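PDB 3CK6: zinc transport protein ZntB from Vibrio parahaemolyticus RIMD 2210633, which probably imports zinc into the cell together with protons, working as a homopentamer whose cytoplasmic domain, the part crystallised, forms a funnel. Local coordinates for residues H10-T15 / P30-H35; H51-T56 / L101-A106; R185-Q190 / R221-I226. The protein carries 1 engineered substitution. All blocks are in the same frame, centred on the assembly; numbering follows the deposited sequence.

Contact 1 (H10-T15 / P30-H35); sequences HWDFST and PNHWYH
Trp11 and Trp33 form the hydrogen-bonded pair of an antiparallel strand pairing, 10-12 against 32-35, near one side of the mixed sheet of the cytoplasmic domain. Each bonds the other through both backbone groups, Trp11 N to Trp33 O at 2.9 Å and Trp33 N to Trp11 O at 2.8 Å. Their indoles lie nearly parallel but slid apart, with little overlap. Just past the strand ends, Phe13 N bonds Asn31 O, and the phenyl ring of Phe13 lies alongside Trp33, putting CE1 near Trp33 CB; helix 134-161 packs on Phe13 and Trp33.

The other face of the sheet carries His10, Asp12, His32 and Tyr34. Here the His10 and Tyr34 rings make an offset stack, planes 24° apart, with Tyr34 CE1 over the imidazole face. Each ring is held at its polar end as well, His10 ND1 by Thr22 O and Tyr34 OH by Gln29 N. Asp12 CB sits over the His32 ring, 4.0 Å from its centroid, and the carboxylate stacks on the same imidazole. An Asx turn holds that carboxylate: Ser14 N reaches Asp12 OD1 from above its plane, while Ser14 OG donates to the syn lone pair of Asp12 OD1 at 2.8 Å.

Contact 2 (H51-T56 / L101-A106); sequences HVPRAT and LYFQGA
Val52 and Phe103 lead an apolar contact in which the link between two short helices, 43-49 and 54-60, lies against the end of strand 96-103 where it turns into a β-hairpin. No hydrogen bond crosses between 51-56 and 101-106; the fit rests on methyl groups and one aromatic ring.

The centre of the contact is a CH-pi interaction. Val52 CG2 stands over the middle of the phenyl face, 3.8 Å from the Phe103 ring centroid and only 13° off the ring normal. The second branch of the valine serves a different partner: with CG1 anti to the backbone N (chi1 -178°), Val52 CG1 meets Leu101 CD2 tip to tip at 3.8 Å. The other leucine methyl, Leu101 CD1, rests against Thr56 CG2 at the same distance of 3.8 Å, so the two branches of Leu101 divide between the loop and the first turn of helix 54-60. From 51-56, two further atoms approach the phenyl ring, His51 O coming obliquely to 3.4 Å from Phe103 CZ and Pro53 CD lying more loosely against CE1.

Local turns present both surfaces. His51, at positive phi, is the C-prime residue of a Schellman motif closing helix 43-49, and Pro53 takes the N-cap position of the next helix. On the strand side a type I' turn from Phe103 to Ala106 closes the hairpin, with Gln104 N also bonded to Asn76 OD1.

Ile28 and Asn76 add to the packing on Phe103, Met78 of strand 77-83 touches both Leu101 and Thr56, and Phe214 of a neighbouring subunit packs on Thr56 from helix 209-246 of that chain.

Contact 3 (R185-Q190 / R221-I226); sequences RFIRPQ and RINETI
Asn223 ND2 donates to Ile187 O at 3.0 Å in a nearly straight bond, 170° at the hydrogen, joining helix 221-226 to helix 185-190. The oxygen lies in the amide plane, yet the donor arrives well above the carbonyl plane of Ile187. The same ND2 also bonds Ile219 O, one turn back in its own helix, so two backbone carbonyls fix the rotation of the amide. Beside it, Ile187 CG2 packs on Ile222 CG2 at 3.7 Å, the two isoleucines crossing at about a right angle, and reaches more loosely toward Ile226.

At the amide oxygen a water lies 3.0 Å from Asn223 OD1 and close to Asn223 O. Arg188, its chain bent at chi3 (-131°), gives this water a weak bond from NH2, at the edge of its guanidinium, which also makes a long, weak ion pair with Glu227.

Further out, Ile149 of helix 134-161 covers both Ile187 and Ile222. Across subunit boundaries, Arg185 NH2 hydrogen-bonds Thr225 OG1 of one neighbouring subunit, while Glu224 forms a salt bridge with Arg66 of another. Segments 185-190 and 221-226 run at 146° to each other; such long helices, packed against further subunits, are characteristic of the CorA-family cytoplasmic funnel.

Contacts 1 and 2 both reach the mixed sheet, contact 1 with both segments and contact 2 with 101-106, and they touch directly: Asn31 N lies 2.7 Å from Gly105 O, a probable hydrogen bond, and Tyr34 packs on Ala106. Contact 3 belongs to the helical part, its centre about 31 Å from that of contact 1 and about 28 Å from that of contact 2, across the chain's centre. Backbone pairing and stacked rings join the strands of the partly buried contact 1; the buried contact 2 is apolar; contact 3, also buried, combines isoleucines with an asparagine-to-carbonyl hydrogen bond and a water. Contacts 2 and 3 both lie at subunit boundaries, whereas no other chain of the pentamer touches contact 1.

Contact 1 (H10-T15 / P30-H35)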
loop_
_atom_site.group_PDB
_atom_site.type_symbol
_atom_site.label_atom_id
_atom_site.label_comp_id
_atom_site.label_asym_id
_atom_site.label_seq_id
_atom_site.Cartn_x
_atom_site.Cartn_y
_atom_site.Cartn_z
ATOM N N HIS E 10 -26.713 -21.538 -28.013
ATOM C CA HIS E 10 -26.983 -22.435 -26.909
ATOM C C HIS E 10 -26.238 -23.734 -27.190
ATOM O O HIS E 10 -26.407 -24.336 -28.257
ATOM C CB HIS E 10 -28.503 -22.631 -26.787
ATOM C CG HIS E 10 -28.947 -23.677 -25.797
ATOM N ND1 HIS E 10 -30.215 -24.214 -25.833
ATOM C CD2 HIS E 10 -28.311 -24.285 -24.764
ATOM C CE1 HIS E 10 -30.352 -25.093 -24.852
ATOM N NE2 HIS E 10 -29.208 -25.162 -24.194
ATOM N N TRP E 11 -25.400 -24.141 -26.234
ATOM C CA TRP E 11 -24.611 -25.364 -26.343
ATOM C C TRP E 11 -24.844 -26.238 -25.124
ATOM O O TRP E 11 -25.012 -25.738 -24.011
ATOM C CB TRP E 11 -23.112 -25.060 -26.486
ATOM C CG TRP E 11 -22.743 -24.555 -27.847
ATOM C CD1 TRP E 11 -22.743 -23.264 -28.255
ATOM C CD2 TRP E 11 -22.364 -25.343 -28.992
ATOM N NE1 TRP E 11 -22.362 -23.181 -29.582
ATOM C CE2 TRP E 11 -22.141 -24.444 -30.061
ATOM C CE3 TRP E 11 -22.187 -26.718 -29.215
ATOM C CZ2 TRP E 11 -21.742 -24.875 -31.337
ATOM C CZ3 TRP E 11 -21.799 -27.149 -30.479
ATOM C CH2 TRP E 11 -21.573 -26.226 -31.525
ATOM N N ASP E 12 -24.834 -27.543 -25.350
ATOM C CA ASP E 12 -24.989 -28.524 -24.293
ATOM C C ASP E 12 -23.660 -29.254 -24.067
ATOM O O ASP E 12 -23.149 -29.934 -24.973
ATOM C CB ASP E 12 -26.116 -29.500 -24.663
ATOM C CG ASP E 12 -26.393 -30.526 -23.571
ATOM O OD1 ASP E 12 -25.731 -30.502 -22.507
ATOM O OD2 ASP E 12 -27.273 -31.372 -23.788
ATOM N N PHE E 13 -23.113 -29.095 -22.857
ATOM C CA PHE E 13 -21.858 -29.743 -22.430
ATOM C C PHE E 13 -22.072 -30.921 -21.485
ATOM O O PHE E 13 -21.154 -31.284 -20.727
ATOM C CB PHE E 13 -20.960 -28.737 -21.722
ATOM C CG PHE E 13 -20.446 -27.643 -22.627
ATOM C CD1 PHE E 13 -21.215 -26.502 -22.868
ATOM C CD2 PHE E 13 -19.207 -27.764 -23.249
ATOM C CE1 PHE E 13 -20.759 -25.496 -23.701
ATOM C CE2 PHE E 13 -18.735 -26.732 -24.082
ATOM C CZ PHE E 13 -19.510 -25.626 -24.308
ATOM N N SER E 14 -23.261 -31.518 -21.515
ATOM C CA SER E 14 -23.486 -32.751 -20.740
ATOM C C SER E 14 -22.465 -33.840 -21.115
ATOM O O SER E 14 -21.953 -34.568 -20.250
ATOM C CB SER E 14 -24.910 -33.266 -20.930
ATOM O OG SER E 14 -25.859 -32.337 -20.438
ATOM N N THR E 15 -22.168 -33.949 -22.406
ATOM C CA THR E 15 -21.193 -34.922 -22.888
ATOM C C THR E 15 -19.923 -34.161 -23.284
ATOM O O THR E 15 -19.984 -32.936 -23.511
ATOM C CB THR E 15 -21.741 -35.743 -24.087
ATOM O OG1 THR E 15 -21.630 -34.980 -25.293
ATOM C CG2 THR E 15 -23.215 -36.142 -23.867
ATOM N N PRO E 30 -28.642 -27.633 -16.284
ATOM C CA PRO E 30 -27.262 -27.768 -15.845
ATOM C C PRO E 30 -26.366 -28.273 -16.981
ATOM O O PRO E 30 -26.809 -29.091 -17.787
ATOM C CB PRO E 30 -27.354 -28.803 -14.708
ATOM C CG PRO E 30 -28.753 -28.690 -14.215
ATOM C CD PRO E 30 -29.557 -28.449 -15.453
ATOM N N ASN E 31 -25.136 -27.757 -17.049
ATOM C CA ASN E 31 -24.161 -28.104 -18.094
ATOM C C ASN E 31 -24.408 -27.467 -19.479
ATOM O O ASN E 31 -23.708 -27.763 -20.438
ATOM C CB ASN E 31 -23.930 -29.620 -18.182
ATOM C CG ASN E 31 -23.339 -30.171 -16.910
ATOM O OD1 ASN E 31 -23.935 -31.027 -16.257
ATOM N ND2 ASN E 31 -22.182 -29.627 -16.511
ATOM N N HIS E 32 -25.388 -26.572 -19.566
ATOM C CA HIS E 32 -25.635 -25.833 -20.797
ATOM C C HIS E 32 -25.004 -24.453 -20.714
ATOM O O HIS E 32 -24.883 -23.864 -19.623
ATOM C CB HIS E 32 -27.139 -25.680 -21.059
ATOM C CG HIS E 32 -27.834 -26.941 -21.496
ATOM N ND1 HIS E 32 -27.613 -28.170 -20.908
ATOM C CD2 HIS E 32 -28.775 -27.148 -22.446
ATOM C CE1 HIS E 32 -28.377 -29.079 -21.488
ATOM N NE2 HIS E 32 -29.083 -28.486 -22.435
ATOM N N TRP E 33 -24.618 -23.943 -21.889
ATOM C CA TRP E 33 -24.143 -22.576 -22.048
ATOM C C TRP E 33 -25.140 -21.800 -22.911
ATOM O O TRP E 33 -25.545 -22.269 -23.974
ATOM C CB TRP E 33 -22.759 -22.551 -22.690
ATOM C CG TRP E 33 -22.244 -21.173 -23.010
ATOM C CD1 TRP E 33 -22.369 -20.033 -22.240
ATOM C CD2 TRP E 33 -21.497 -20.791 -24.173
ATOM N NE1 TRP E 33 -21.738 -18.976 -22.867
ATOM C CE2 TRP E 33 -21.190 -19.416 -24.042
ATOM C CE3 TRP E 33 -21.027 -21.490 -25.304
ATOM C CZ2 TRP E 33 -20.466 -18.704 -25.022
ATOM C CZ3 TRP E 33 -20.288 -20.775 -26.281
ATOM C CH2 TRP E 33 -20.015 -19.403 -26.123
ATOM N N TYR E 34 -25.554 -20.643 -22.412
ATOM C CA TYR E 34 -26.467 -19.744 -23.094
ATOM C C TYR E 34 -25.712 -18.430 -23.309
ATOM O O TYR E 34 -25.330 -17.764 -22.346
ATOM C CB TYR E 34 -27.715 -19.501 -22.239
ATOM C CG TYR E 34 -28.403 -20.785 -21.814
ATOM C CD1 TYR E 34 -29.435 -21.335 -22.589
ATOM C CD2 TYR E 34 -27.994 -21.479 -20.675
ATOM C CE1 TYR E 34 -30.051 -22.535 -22.230
ATOM C CE2 TYR E 34 -28.602 -22.683 -20.317
ATOM C CZ TYR E 34 -29.639 -23.192 -21.093
ATOM O OH TYR E 34 -30.225 -24.400 -20.734
ATOM N N HIS E 35 -25.477 -18.065 -24.565
ATOM C CA HIS E 35 -24.838 -16.790 -24.875
ATOM C C HIS E 35 -25.931 -15.840 -25.359
ATOM O O HIS E 35 -26.666 -16.188 -26.292
ATOM C CB HIS E 35 -23.787 -16.987 -25.970
ATOM C CG HIS E 35 -22.912 -15.799 -26.182
ATOM N ND1 HIS E 35 -22.238 -15.185 -25.153
ATOM C CD2 HIS E 35 -22.570 -15.135 -27.313
ATOM C CE1 HIS E 35 -21.535 -14.174 -25.637
ATOM N NE2 HIS E 35 -21.717 -14.125 -26.945
#

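Contact 2 (H51-T56 / L101-A106)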
loop_
_atom_site.group_PDB
_atom_site.type_symbol
_atom_site.label_atom_id
_atom_site.label_comp_id
_atom_site.label_asym_id
_atom_site.label_seq_id
_atom_site.Cartn_x
_atom_site.Cartn_y
_atom_site.Cartn_z
ATOM N N HIS E 51 -36.032 -17.896 -12.442
ATOM C CA HIS E 51 -35.857 -17.692 -10.990
ATOM C C HIS E 51 -34.514 -17.109 -10.566
ATOM O O HIS E 51 -34.086 -17.302 -9.424
ATOM C CB HIS E 51 -36.183 -18.979 -10.201
ATOM C CG HIS E 51 -37.499 -19.576 -10.570
ATOM N ND1 HIS E 51 -38.687 -18.900 -10.403
ATOM C CD2 HIS E 51 -37.814 -20.766 -11.131
ATOM C CE1 HIS E 51 -39.684 -19.656 -10.830
ATOM N NE2 HIS E 51 -39.181 -20.794 -11.275
ATOM N N VAL E 52 -33.864 -16.373 -11.469
ATOM C CA VAL E 52 -32.714 -15.567 -11.064
ATOM C C VAL E 52 -33.296 -14.393 -10.271
ATOM O O VAL E 52 -34.230 -13.748 -10.746
ATOM C CB VAL E 52 -31.892 -15.031 -12.270
ATOM C CG1 VAL E 52 -30.668 -14.233 -11.778
ATOM C CG2 VAL E 52 -31.468 -16.197 -13.182
ATOM N N PRO E 53 -32.777 -14.130 -9.057
ATOM C CA PRO E 53 -33.343 -13.024 -8.279
ATOM C C PRO E 53 -33.226 -11.672 -8.983
ATOM O O PRO E 53 -32.239 -11.397 -9.674
ATOM C CB PRO E 53 -32.532 -13.055 -6.972
ATOM C CG PRO E 53 -32.056 -14.493 -6.880
ATOM C CD PRO E 53 -31.704 -14.816 -8.312
ATOM N N ARG E 54 -34.266 -10.865 -8.788
ATOM C CA ARG E 54 -34.426 -9.539 -9.372
ATOM C C ARG E 54 -33.193 -8.640 -9.294
ATOM O O ARG E 54 -32.817 -8.039 -10.296
ATOM C CB ARG E 54 -35.617 -8.840 -8.713
ATOM C CG ARG E 54 -35.786 -7.368 -9.039
ATOM C CD ARG E 54 -36.603 -7.183 -10.307
ATOM N NE ARG E 54 -37.682 -6.211 -10.125
ATOM C CZ ARG E 54 -38.950 -6.536 -9.867
ATOM N NH1 ARG E 54 -39.861 -5.579 -9.718
ATOM N NH2 ARG E 54 -39.312 -7.815 -9.762
ATOM N N ALA E 55 -32.590 -8.543 -8.110
ATOM C CA ALA E 55 -31.449 -7.650 -7.894
ATOM C C ALA E 55 -30.177 -8.121 -8.610
ATOM O O ALA E 55 -29.353 -7.299 -9.048
ATOM C CB ALA E 55 -31.195 -7.458 -6.411
ATOM N N THR E 56 -30.044 -9.437 -8.735
ATOM C CA THR E 56 -28.964 -10.082 -9.494
ATOM C C THR E 56 -29.144 -9.792 -10.972
ATOM O O THR E 56 -28.182 -9.415 -11.652
ATOM C CB THR E 56 -28.922 -11.595 -9.243
ATOM O OG1 THR E 56 -28.780 -11.838 -7.837
ATOM C CG2 THR E 56 -27.783 -12.262 -9.992
ATOM N N LEU E 101 -23.164 -15.271 -15.612
ATOM C CA LEU E 101 -23.810 -15.873 -14.459
ATOM C C LEU E 101 -23.547 -17.359 -14.497
ATOM O O LEU E 101 -23.756 -17.993 -15.527
ATOM C CB LEU E 101 -25.330 -15.626 -14.564
ATOM C CG LEU E 101 -26.268 -15.573 -13.360
ATOM C CD1 LEU E 101 -25.889 -14.457 -12.398
ATOM C CD2 LEU E 101 -27.719 -15.372 -13.838
ATOM N N TYR E 102 -23.077 -17.935 -13.389
ATOM C CA TYR E 102 -23.124 -19.402 -13.221
ATOM C C TYR E 102 -24.266 -19.668 -12.244
ATOM O O TYR E 102 -24.223 -19.234 -11.105
ATOM C CB TYR E 102 -21.792 -19.953 -12.709
ATOM C CG TYR E 102 -21.722 -21.473 -12.483
ATOM C CD1 TYR E 102 -21.987 -22.373 -13.523
ATOM C CD2 TYR E 102 -21.334 -21.993 -11.260
ATOM C CE1 TYR E 102 -21.919 -23.762 -13.328
ATOM C CE2 TYR E 102 -21.234 -23.410 -11.050
ATOM C CZ TYR E 102 -21.528 -24.271 -12.101
ATOM O OH TYR E 102 -21.451 -25.636 -11.945
ATOM N N PHE E 103 -25.312 -20.324 -12.739
ATOM C CA PHE E 103 -26.600 -20.353 -12.076
ATOM C C PHE E 103 -27.242 -21.717 -12.312
ATOM O O PHE E 103 -27.363 -22.173 -13.448
ATOM C CB PHE E 103 -27.502 -19.201 -12.549
ATOM C CG PHE E 103 -28.842 -19.122 -11.833
ATOM C CD1 PHE E 103 -28.954 -18.504 -10.577
ATOM C CD2 PHE E 103 -29.986 -19.682 -12.402
ATOM C CE1 PHE E 103 -30.179 -18.435 -9.909
ATOM C CE2 PHE E 103 -31.220 -19.608 -11.748
ATOM C CZ PHE E 103 -31.316 -18.981 -10.496
ATOM N N GLN E 104 -27.608 -22.375 -11.215
ATOM C CA GLN E 104 -28.113 -23.764 -11.231
ATOM C C GLN E 104 -27.328 -24.660 -12.194
ATOM O O GLN E 104 -27.919 -25.483 -12.893
ATOM C CB GLN E 104 -29.606 -23.821 -11.579
ATOM C CG GLN E 104 -30.540 -23.115 -10.605
ATOM C CD GLN E 104 -31.969 -22.934 -11.150
ATOM O OE1 GLN E 104 -32.855 -22.508 -10.422
ATOM N NE2 GLN E 104 -32.189 -23.259 -12.428
ATOM N N GLY E 105 -26.004 -24.487 -12.247
ATOM C CA GLY E 105 -25.139 -25.386 -13.014
ATOM C C GLY E 105 -25.042 -25.042 -14.504
ATOM O O GLY E 105 -24.431 -25.783 -15.271
ATOM N N ALA E 106 -25.677 -23.950 -14.908
ATOM C CA ALA E 106 -25.584 -23.444 -16.284
ATOM C C ALA E 106 -24.733 -22.191 -16.329
ATOM O O ALA E 106 -24.698 -21.417 -15.369
ATOM C CB ALA E 106 -26.965 -23.125 -16.825
#

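Contact 3 (R185-Q190 / R221-I226)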
loop_
_atom_site.group_PDB
_atom_site.type_symbol
_atom_site.label_atom_id
_atom_site.label_comp_id
_atom_site.label_asym_id
_atom_site.label_seq_id
_atom_site.Cartn_x
_atom_site.Cartn_y
_atom_site.Cartn_z
ATOM N N ARG E 185 -7.911 1.055 -16.360
ATOM C CA ARG E 185 -9.146 1.281 -15.612
ATOM C C ARG E 185 -9.912 -0.019 -15.335
ATOM O O ARG E 185 -10.485 -0.194 -14.252
ATOM C CB ARG E 185 -10.038 2.277 -16.369
ATOM C CG ARG E 185 -11.423 2.520 -15.762
ATOM C CD ARG E 185 -12.276 3.318 -16.733
ATOM N NE ARG E 185 -13.583 3.673 -16.183
ATOM C CZ ARG E 185 -14.517 4.333 -16.850
ATOM N NH1 ARG E 185 -14.284 4.729 -18.111
ATOM N NH2 ARG E 185 -15.692 4.621 -16.248
ATOM N N PHE E 186 -9.911 -0.919 -16.316
ATOM C CA PHE E 186 -10.625 -2.204 -16.213
ATOM C C PHE E 186 -9.735 -3.425 -15.974
ATOM O O PHE E 186 -10.181 -4.442 -15.428
ATOM C CB PHE E 186 -11.452 -2.420 -17.465
ATOM C CG PHE E 186 -12.487 -1.337 -17.683
ATOM C CD1 PHE E 186 -13.473 -1.111 -16.722
ATOM C CD2 PHE E 186 -12.447 -0.538 -18.813
ATOM C CE1 PHE E 186 -14.445 -0.118 -16.900
ATOM C CE2 PHE E 186 -13.419 0.475 -19.002
ATOM C CZ PHE E 186 -14.418 0.673 -18.031
ATOM N N ILE E 187 -8.499 -3.343 -16.424
ATOM C CA ILE E 187 -7.637 -4.508 -16.368
ATOM C C ILE E 187 -7.101 -4.788 -14.964
ATOM O O ILE E 187 -6.955 -5.940 -14.575
ATOM C CB ILE E 187 -6.619 -4.496 -17.521
ATOM C CG1 ILE E 187 -7.414 -4.759 -18.806
ATOM C CG2 ILE E 187 -5.557 -5.565 -17.333
ATOM C CD1 ILE E 187 -6.581 -4.850 -20.049
ATOM N N ARG E 188 -6.888 -3.729 -14.185
ATOM C CA ARG E 188 -6.602 -3.880 -12.756
ATOM C C ARG E 188 -7.733 -4.650 -12.006
ATOM O O ARG E 188 -7.470 -5.705 -11.409
ATOM C CB ARG E 188 -6.289 -2.509 -12.137
ATOM C CG ARG E 188 -5.684 -2.554 -10.740
ATOM C CD ARG E 188 -4.764 -1.340 -10.519
ATOM N NE ARG E 188 -3.463 -1.747 -9.968
ATOM C CZ ARG E 188 -2.380 -2.031 -10.695
ATOM N NH1 ARG E 188 -1.258 -2.405 -10.084
ATOM N NH2 ARG E 188 -2.406 -1.947 -12.030
ATOM N N PRO E 189 -9.003 -4.162 -12.064
ATOM C CA PRO E 189 -10.121 -4.954 -11.492
ATOM C C PRO E 189 -10.265 -6.385 -12.030
ATOM O O PRO E 189 -10.674 -7.278 -11.272
ATOM C CB PRO E 189 -11.367 -4.159 -11.907
ATOM C CG PRO E 189 -10.918 -2.817 -12.139
ATOM C CD PRO E 189 -9.476 -2.864 -12.585
ATOM N N GLN E 190 -9.960 -6.598 -13.315
ATOM C CA GLN E 190 -10.042 -7.933 -13.931
ATOM C C GLN E 190 -9.109 -8.904 -13.236
ATOM O O GLN E 190 -9.449 -10.073 -13.030
ATOM C CB GLN E 190 -9.666 -7.857 -15.412
ATOM C CG GLN E 190 -9.984 -9.119 -16.248
ATOM C CD GLN E 190 -10.877 -8.769 -17.439
ATOM O OE1 GLN E 190 -11.792 -7.956 -17.295
ATOM N NE2 GLN E 190 -10.589 -9.335 -18.622
ATOM N N ARG E 221 0.636 -10.417 -15.461
ATOM C CA ARG E 221 1.638 -9.994 -16.456
ATOM C C ARG E 221 1.147 -8.808 -17.297
ATOM O O ARG E 221 1.892 -7.835 -17.506
ATOM C CB ARG E 221 2.064 -11.152 -17.364
ATOM C CG ARG E 221 2.946 -10.678 -18.584
ATOM C CD ARG E 221 3.338 -11.922 -19.449
ATOM N NE ARG E 221 2.150 -12.624 -19.937
ATOM C CZ ARG E 221 1.313 -12.163 -20.869
ATOM N NH1 ARG E 221 0.256 -12.885 -21.215
ATOM N NH2 ARG E 221 1.516 -10.984 -21.453
ATOM N N ILE E 222 -0.097 -8.892 -17.788
ATOM C CA ILE E 222 -0.701 -7.774 -18.534
ATOM C C ILE E 222 -0.647 -6.456 -17.755
ATOM O O ILE E 222 -0.167 -5.430 -18.296
ATOM C CB ILE E 222 -2.130 -8.124 -19.054
ATOM C CG1 ILE E 222 -2.031 -9.266 -20.092
ATOM C CG2 ILE E 222 -2.887 -6.852 -19.567
ATOM C CD1 ILE E 222 -3.374 -9.834 -20.562
ATOM N N ASN E 223 -1.100 -6.479 -16.499
ATOM C CA ASN E 223 -1.077 -5.290 -15.632
ATOM C C ASN E 223 0.328 -4.722 -15.450
ATOM O O ASN E 223 0.515 -3.516 -15.534
ATOM C CB ASN E 223 -1.721 -5.566 -14.264
ATOM C CG ASN E 223 -3.219 -5.365 -14.281
ATOM O OD1 ASN E 223 -3.698 -4.241 -14.359
ATOM N ND2 ASN E 223 -3.974 -6.459 -14.238
ATOM N N GLU E 224 1.309 -5.586 -15.233
ATOM C CA GLU E 224 2.699 -5.142 -15.130
ATOM C C GLU E 224 3.240 -4.536 -16.414
ATOM O O GLU E 224 4.006 -3.596 -16.361
ATOM C CB GLU E 224 3.612 -6.261 -14.653
ATOM C CG GLU E 224 3.209 -6.740 -13.253
ATOM C CD GLU E 224 3.902 -8.014 -12.796
ATOM O OE1 GLU E 224 4.477 -8.787 -13.620
ATOM O OE2 GLU E 224 3.848 -8.243 -11.565
ATOM N N THR E 225 2.851 -5.099 -17.553
ATOM C CA THR E 225 3.263 -4.593 -18.858
ATOM C C THR E 225 2.701 -3.192 -19.110
ATOM O O THR E 225 3.421 -2.297 -19.583
ATOM C CB THR E 225 2.855 -5.562 -19.984
ATOM O OG1 THR E 225 3.730 -6.684 -19.946
ATOM C CG2 THR E 225 3.048 -4.889 -21.343
ATOM N N ILE E 226 1.420 -3.018 -18.799
ATOM C CA ILE E 226 0.770 -1.701 -18.856
ATOM C C ILE E 226 1.537 -0.657 -18.035
ATOM O O ILE E 226 1.797 0.437 -18.526
ATOM C CB ILE E 226 -0.720 -1.783 -18.423
ATOM C CG1 ILE E 226 -1.527 -2.516 -19.498
ATOM C CG2 ILE E 226 -1.325 -0.352 -18.196
ATOM C CD1 ILE E 226 -2.953 -2.681 -19.158
HETATM O O HOH W 1 -1.817 -1.973 -14.845
#